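Local atomic coordinates of transcriptional regulatory protein RcsB (Escherichia coli, PDB entry 5I4C), a protein that serves as the DNA-binding response regulator of the Rcs phosphorelay, controlling genes for colanic acid capsule synthesis, biofilm formation and cell division. Residues Thr39-Ile42 with Asn43-Lys47; Ile71-Lys75 with Arg76-Ser80. All coordinates share one frame; numbering follows the deposited sequence.

Interaction 1: Thr39-Ile42 with Asn43-Lys47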
ATOM      1  N   THR A  39       2.730  19.695   5.407  1.00 26.39           N
ATOM      2  CA  THR A  39       2.195  20.867   6.045  1.00 28.87           C
ATOM      3  C   THR A  39       1.181  20.529   7.148  1.00 28.35           C
ATOM      4  O   THR A  39       1.201  21.106   8.239  1.00 26.95           O
ATOM      5  CB  THR A  39       1.499  21.779   5.034  1.00 31.02           C
ATOM      6  OG1 THR A  39       2.463  22.186   4.076  1.00 33.38           O
ATOM      7  CG2 THR A  39       0.924  23.008   5.717  1.00 32.59           C
ATOM      8  N   ALA A  40       0.266  19.625   6.823  1.00 28.40           N
ATOM      9  CA  ALA A  40      -0.669  19.092   7.778  1.00 27.18           C
ATOM     10  C   ALA A  40       0.064  18.414   8.928  1.00 26.36           C
ATOM     11  O   ALA A  40      -0.247  18.643  10.082  1.00 26.99           O
ATOM     12  CB  ALA A  40      -1.635  18.106   7.070  1.00 28.48           C
ATOM     13  N   LEU A  41       1.057  17.606   8.626  1.00 25.16           N
ATOM     14  CA  LEU A  41       1.893  17.027   9.649  1.00 24.57           C
ATOM     15  C   LEU A  41       2.498  18.026  10.658  1.00 25.39           C
ATOM     16  O   LEU A  41       2.339  17.883  11.896  1.00 24.17           O
ATOM     17  CB  LEU A  41       3.078  16.318   8.971  1.00 25.76           C
ATOM     18  CG  LEU A  41       4.134  15.711   9.912  1.00 24.38           C
ATOM     19  CD1 LEU A  41       3.542  14.721  10.887  1.00 24.81           C
ATOM     20  CD2 LEU A  41       5.169  14.947   9.117  1.00 25.71           C
ATOM     21  N   ILE A  42       3.213  18.987  10.122  1.00 25.32           N
ATOM     22  CA  ILE A  42       3.946  19.950  10.912  1.00 27.18           C
ATOM     23  C   ILE A  42       2.982  20.836  11.672  1.00 28.07           C
ATOM     24  O   ILE A  42       3.221  21.140  12.825  1.00 26.40           O
ATOM     25  CB  ILE A  42       4.890  20.812  10.037  1.00 28.48           C
ATOM     26  CG1 ILE A  42       6.051  19.994   9.434  1.00 30.52           C
ATOM     27  CG2 ILE A  42       5.399  22.074  10.786  1.00 28.79           C
ATOM     28  CD1 ILE A  42       6.757  19.133  10.427  1.00 33.61           C
ATOM     29  N   ASN A  43       1.873  21.207  11.036  1.00 29.22           N
ATOM     30  CA  ASN A  43       0.849  22.009  11.703  1.00 32.02           C
ATOM     31  C   ASN A  43       0.223  21.363  12.883  1.00 30.29           C
ATOM     32  O   ASN A  43      -0.071  22.045  13.841  1.00 30.28           O
ATOM     33  CB  ASN A  43      -0.285  22.413  10.771  1.00 35.23           C
ATOM     34  CG  ASN A  43       0.059  23.557   9.913  1.00 40.07           C
ATOM     35  OD1 ASN A  43       1.007  24.267  10.158  1.00 45.08           O
ATOM     36  ND2 ASN A  43      -0.689  23.717   8.849  1.00 47.71           N
ATOM     37  N   ASN A  44       0.045  20.055  12.836  1.00 28.29           N
ATOM     38  CA  ASN A  44      -0.647  19.359  13.911  1.00 28.45           C
ATOM     39  C   ASN A  44       0.267  18.622  14.869  1.00 28.73           C
ATOM     40  O   ASN A  44      -0.147  18.320  15.950  1.00 29.14           O
ATOM     41  CB  ASN A  44      -1.612  18.422  13.299  1.00 29.08           C
ATOM     42  CG  ASN A  44      -2.720  19.155  12.672  1.00 31.47           C
ATOM     43  OD1 ASN A  44      -3.548  19.752  13.367  1.00 36.70           O
ATOM     44  ND2 ASN A  44      -2.683  19.278  11.353  1.00 32.70           N
ATOM     45  N   LEU A  45       1.515  18.421  14.513  1.00 27.96           N
ATOM     46  CA  LEU A  45       2.501  17.816  15.409  1.00 30.31           C
ATOM     47  C   LEU A  45       2.484  18.321  16.868  1.00 30.41           C
ATOM     48  O   LEU A  45       2.422  17.516  17.762  1.00 32.02           O
ATOM     49  CB  LEU A  45       3.936  17.882  14.843  1.00 30.58           C
ATOM     50  CG  LEU A  45       4.480  16.527  14.359  1.00 32.56           C
ATOM     51  CD1 LEU A  45       5.740  16.669  13.528  1.00 34.03           C
ATOM     52  CD2 LEU A  45       4.762  15.636  15.519  1.00 33.93           C
ATOM     53  N   PRO A  46       2.549  19.629  17.098  1.00 30.81           N
ATOM     54  CA  PRO A  46       2.552  20.091  18.503  1.00 32.08           C
ATOM     55  C   PRO A  46       1.305  19.668  19.281  1.00 32.00           C
ATOM     56  O   PRO A  46       1.327  19.617  20.525  1.00 31.31           O
ATOM     57  CB  PRO A  46       2.606  21.610  18.388  1.00 32.85           C
ATOM     58  CG  PRO A  46       3.131  21.872  16.977  1.00 32.80           C
ATOM     59  CD  PRO A  46       2.560  20.743  16.148  1.00 31.27           C
ATOM     60  N   LYS A  47       0.225  19.341  18.569  1.00 32.56           N
ATOM     61  CA  LYS A  47      -1.083  19.041  19.214  1.00 33.15           C
ATOM     62  C   LYS A  47      -1.296  17.562  19.662  1.00 35.04           C
ATOM     63  O   LYS A  47      -2.330  17.205  20.258  1.00 35.71           O
ATOM     64  CB  LYS A  47      -2.231  19.482  18.302  1.00 33.99           C
ATOM     65  CG  LYS A  47      -2.157  20.913  17.790  1.00 35.92           C
ATOM     66  CD  LYS A  47      -3.189  21.046  16.648  1.00 37.77           C
ATOM     67  CE  LYS A  47      -3.082  22.335  15.899  1.00 38.36           C
ATOM     68  NZ  LYS A  47      -4.177  22.411  14.900  1.00 39.85           N
TER

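Interaction 2: Ile71-Lys75 with Arg76-Ser80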
ATOM      1  N   ILE A  71      13.324  16.483   7.076  1.00 27.59           N
ATOM      2  CA  ILE A  71      14.001  15.960   8.269  1.00 30.47           C
ATOM      3  C   ILE A  71      14.703  17.005   9.100  1.00 30.16           C
ATOM      4  O   ILE A  71      14.599  17.006  10.337  1.00 29.87           O
ATOM      5  CB  ILE A  71      14.977  14.819   7.961  1.00 34.15           C
ATOM      6  CG1 ILE A  71      14.272  13.585   7.403  1.00 33.62           C
ATOM      7  CG2 ILE A  71      15.750  14.392   9.227  1.00 36.46           C
ATOM      8  CD1 ILE A  71      12.915  13.379   7.979  1.00 35.13           C
ATOM      9  N   LYS A  72      15.422  17.868   8.440  1.00 32.54           N
ATOM     10  CA  LYS A  72      16.111  18.995   9.099  1.00 32.91           C
ATOM     11  C   LYS A  72      15.146  19.897   9.834  1.00 30.44           C
ATOM     12  O   LYS A  72      15.395  20.315  10.947  1.00 30.74           O
ATOM     13  CB  LYS A  72      16.842  19.829   8.051  1.00 36.23           C
ATOM     14  CG  LYS A  72      18.133  19.219   7.590  1.00 41.40           C
ATOM     15  CD  LYS A  72      18.767  20.075   6.486  1.00 46.04           C
ATOM     16  CE  LYS A  72      20.182  20.412   6.856  1.00 52.36           C
ATOM     17  NZ  LYS A  72      20.885  20.810   5.632  1.00 58.61           N
ATOM     18  N   TYR A  73      14.046  20.213   9.207  1.00 29.51           N
ATOM     19  CA  TYR A  73      12.975  20.946   9.865  1.00 28.76           C
ATOM     20  C   TYR A  73      12.520  20.258  11.175  1.00 27.18           C
ATOM     21  O   TYR A  73      12.499  20.890  12.251  1.00 25.18           O
ATOM     22  CB  TYR A  73      11.794  21.203   8.896  1.00 29.63           C
ATOM     23  CG  TYR A  73      10.785  22.134   9.501  1.00 31.49           C
ATOM     24  CD1 TYR A  73       9.854  21.655  10.427  1.00 31.87           C
ATOM     25  CD2 TYR A  73      10.852  23.531   9.291  1.00 33.89           C
ATOM     26  CE1 TYR A  73       8.989  22.499  11.095  1.00 31.30           C
ATOM     27  CE2 TYR A  73       9.937  24.388   9.926  1.00 35.32           C
ATOM     28  CZ  TYR A  73       9.016  23.862  10.823  1.00 33.74           C
ATOM     29  OH  TYR A  73       8.136  24.606  11.508  1.00 34.88           O
ATOM     30  N   ILE A  74      12.193  18.982  11.096  1.00 26.20           N
ATOM     31  CA  ILE A  74      11.686  18.225  12.281  1.00 26.28           C
ATOM     32  C   ILE A  74      12.751  18.096  13.372  1.00 27.52           C
ATOM     33  O   ILE A  74      12.441  18.250  14.585  1.00 26.77           O
ATOM     34  CB  ILE A  74      11.142  16.852  11.868  1.00 27.54           C
ATOM     35  CG1 ILE A  74       9.947  17.055  10.938  1.00 28.80           C
ATOM     36  CG2 ILE A  74      10.676  16.065  13.081  1.00 26.38           C
ATOM     37  CD1 ILE A  74       9.498  15.846  10.246  1.00 30.94           C
ATOM     38  N   LYS A  75      14.000  17.821  12.987  1.00 27.42           N
ATOM     39  CA  LYS A  75      15.053  17.697  13.992  1.00 31.20           C
ATOM     40  C   LYS A  75      15.262  18.956  14.751  1.00 29.84           C
ATOM     41  O   LYS A  75      15.562  18.911  15.916  1.00 29.31           O
ATOM     42  CB  LYS A  75      16.412  17.315  13.436  1.00 36.18           C
ATOM     43  CG  LYS A  75      16.506  16.014  12.683  1.00 41.15           C
ATOM     44  CD  LYS A  75      16.040  14.801  13.460  1.00 48.80           C
ATOM     45  CE  LYS A  75      16.990  14.332  14.580  1.00 57.92           C
ATOM     46  NZ  LYS A  75      16.443  13.054  15.203  1.00 65.12           N
ATOM     47  N   ARG A  76      15.074  20.078  14.086  1.00 30.67           N
ATOM     48  CA  ARG A  76      15.277  21.380  14.723  1.00 32.94           C
ATOM     49  C   ARG A  76      14.101  21.771  15.572  1.00 30.80           C
ATOM     50  O   ARG A  76      14.260  22.257  16.687  1.00 30.56           O
ATOM     51  CB  ARG A  76      15.495  22.353  13.604  1.00 34.07           C
ATOM     52  CG  ARG A  76      15.810  23.689  14.042  1.00 37.20           C
ATOM     53  CD  ARG A  76      16.435  24.454  12.885  1.00 40.00           C
ATOM     54  NE  ARG A  76      16.349  25.778  13.403  1.00 41.59           N
ATOM     55  CZ  ARG A  76      15.299  26.577  13.237  1.00 44.52           C
ATOM     56  NH1 ARG A  76      14.320  26.275  12.416  1.00 41.91           N
ATOM     57  NH2 ARG A  76      15.298  27.751  13.850  1.00 46.96           N
ATOM     58  N   HIS A  77      12.895  21.621  15.026  1.00 28.40           N
ATOM     59  CA  HIS A  77      11.700  22.094  15.736  1.00 28.71           C
ATOM     60  C   HIS A  77      11.091  21.085  16.735  1.00 28.04           C
ATOM     61  O   HIS A  77      10.388  21.491  17.639  1.00 28.24           O
ATOM     62  CB  HIS A  77      10.608  22.498  14.721  1.00 30.37           C
ATOM     63  CG  HIS A  77      10.915  23.764  13.999  1.00 31.70           C
ATOM     64  ND1 HIS A  77      10.674  25.009  14.552  1.00 32.45           N
ATOM     65  CD2 HIS A  77      11.515  23.990  12.807  1.00 33.89           C
ATOM     66  CE1 HIS A  77      11.053  25.941  13.694  1.00 34.56           C
ATOM     67  NE2 HIS A  77      11.551  25.353  12.623  1.00 35.04           N
ATOM     68  N   PHE A  78      11.344  19.805  16.575  1.00 26.67           N
ATOM     69  CA  PHE A  78      10.845  18.715  17.453  1.00 27.81           C
ATOM     70  C   PHE A  78      12.057  17.826  17.791  1.00 28.40           C
ATOM     71  O   PHE A  78      12.166  16.650  17.370  1.00 27.59           O
ATOM     72  CB  PHE A  78       9.726  17.934  16.767  1.00 27.71           C
ATOM     73  CG  PHE A  78       8.618  18.835  16.226  1.00 28.56           C
ATOM     74  CD1 PHE A  78       7.650  19.337  17.076  1.00 31.56           C
ATOM     75  CD2 PHE A  78       8.594  19.208  14.926  1.00 28.10           C
ATOM     76  CE1 PHE A  78       6.642  20.166  16.600  1.00 33.03           C
ATOM     77  CE2 PHE A  78       7.600  20.030  14.444  1.00 28.76           C
ATOM     78  CZ  PHE A  78       6.627  20.488  15.271  1.00 30.77           C
ATOM     79  N   PRO A  79      13.007  18.380  18.528  1.00 29.70           N
ATOM     80  CA  PRO A  79      14.288  17.625  18.615  1.00 32.19           C
ATOM     81  C   PRO A  79      14.293  16.275  19.360  1.00 33.70           C
ATOM     82  O   PRO A  79      15.211  15.497  19.135  1.00 37.97           O
ATOM     83  CB  PRO A  79      15.252  18.618  19.276  1.00 34.37           C
ATOM     84  CG  PRO A  79      14.372  19.546  20.015  1.00 33.70           C
ATOM     85  CD  PRO A  79      13.071  19.653  19.269  1.00 31.80           C
ATOM     86  N   SER A  80      13.309  15.954  20.176  1.00 31.63           N
ATOM     87  CA  SER A  80      13.233  14.627  20.806  1.00 32.82           C
ATOM     88  C   SER A  80      12.261  13.661  20.124  1.00 30.46           C
ATOM     89  O   SER A  80      12.064  12.565  20.602  1.00 34.54           O
ATOM     90  CB  SER A  80      12.865  14.786  22.242  1.00 34.41           C
ATOM     91  OG  SER A  80      13.779  15.687  22.833  1.00 38.50           O
TER

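Interaction 1: Thr39-Ile42 with Asn43-Lys47
Three successive i to i+4 backbone bonds tie Thr39-Ile42 to Asn43-Lys47 where helix 38-44 of the CheY-like receiver domain runs down towards its C-terminal end: Asn43 N to Thr39 O, Asn44 N to Ala40 O and Leu45 N to Leu41 O, the last 2.8 Å long. Beyond them the chain tightens into a short 3-10 turn over residues 45-47, where Lys47 N bonds to Asn44 O. Pro46 brings no N-H to this turn; its ring carbon CD instead sits 3.4 Å from Ile42 O.

Asn44 folds back along its own helix, beside Phe35 of strand 29-35. With CG beside the backbone N (chi1 -70°), the carboxamide hangs over the preceding turn, and ND2 donates to Ala40 O at 2.8 Å. That carbonyl oxygen therefore accepts two hydrogen bonds from one residue, from the backbone N and the side-chain ND2 of Asn44, which arrive from opposite faces of its plane. Thr39 and Asn43 run side by side one turn apart, the methyl CG2 of Thr39 lying 3.6 Å from Asn43 ND2.

Apolar side chains carry the buried part of the contact. Leu41 and Leu45 point the same way, CD1 of Leu41 resting 3.9 Å from CD1 of Leu45, and both reach Ile7 of strand 4-9, so they seat the helix on the central parallel sheet. Ile42 comes to the same Leu45 methyl at a slant, with its CD1 4.1 Å from Leu45 CD1, while its side chain also meets helix 67-77. The Asn44 amide is held at its other end too: Lys47, its chain extended beyond CB, brings NZ to 3.1 Å from Asn44 OD1.

Interaction 2: Ile71-Lys75 with Arg76-Ser80
The C-terminal end of helix 67-77, the helix of the beta-alpha-beta crossover between strands 52-56 and 82-87 of the receiver fold, is marked by a stack of Tyr73 on His77 one turn later. The two rings form an offset stack, centroids 4.0 Å apart and planes inclined by 24°. His77 CD2 lies over the centre of the phenol ring, whereas Tyr73 CZ sits nearer the rim of the imidazole, only 3.2 Å from CD2 of His77. Tyr73 swings its CG anti to the backbone N (chi1 -171°) and His77 keeps its own beside the N (chi1 -72°); together these torsions bring the rings face against face. The same CD2 also has Tyr73 O at the edge of its ring.

In the same turn the helical bonding runs out. His77 N donates to Tyr73 O at 2.9 Å and Phe78 N to Ile74 O at 2.8 Å, the last such bond, since Phe78 is the first residue to leave helical backbone angles. Pro79 follows without an N-H to offer, and its CA makes a C-H...O contact of 3.2 Å with Lys75 O. The Phe78 ring crosses the Ile74 side chain at a slant, CD2 meeting Ile74 CG2 at 4.2 Å, and Ile74 continues towards Ile83 of strand 82-87.

Two kinds of contact thus close the helix: N-H hydrogen bonds, with one bent C-H...O contact, to the carbonyls of its last turn, and dispersion, ring on ring for Tyr73 and His77 and ring against methyl for Phe78 and Ile74. A proton on the imidazole would probably add a cation-pi component to the stack.

The two interactions come in series along the chain, interaction 1 on helix 38-44 and interaction 2 on helix 67-77, with centres about 12 Å apart. Both helices belong to the one receiver domain, and their C-terminal ends lie side by side. Ile42 of the first helix reaches across to the second, setting CG2 3.6 Å from Tyr73 CE1 and CD1 against Ile74. Further along, the Phe78 ring is met by both Leu45 and Pro46, the Leu45 CB approaching its CZ to 3.8 Å. Each local turn therefore presents apolar side chains to the other, and the two helix ends pack as one layer beside the five-stranded parallel sheet.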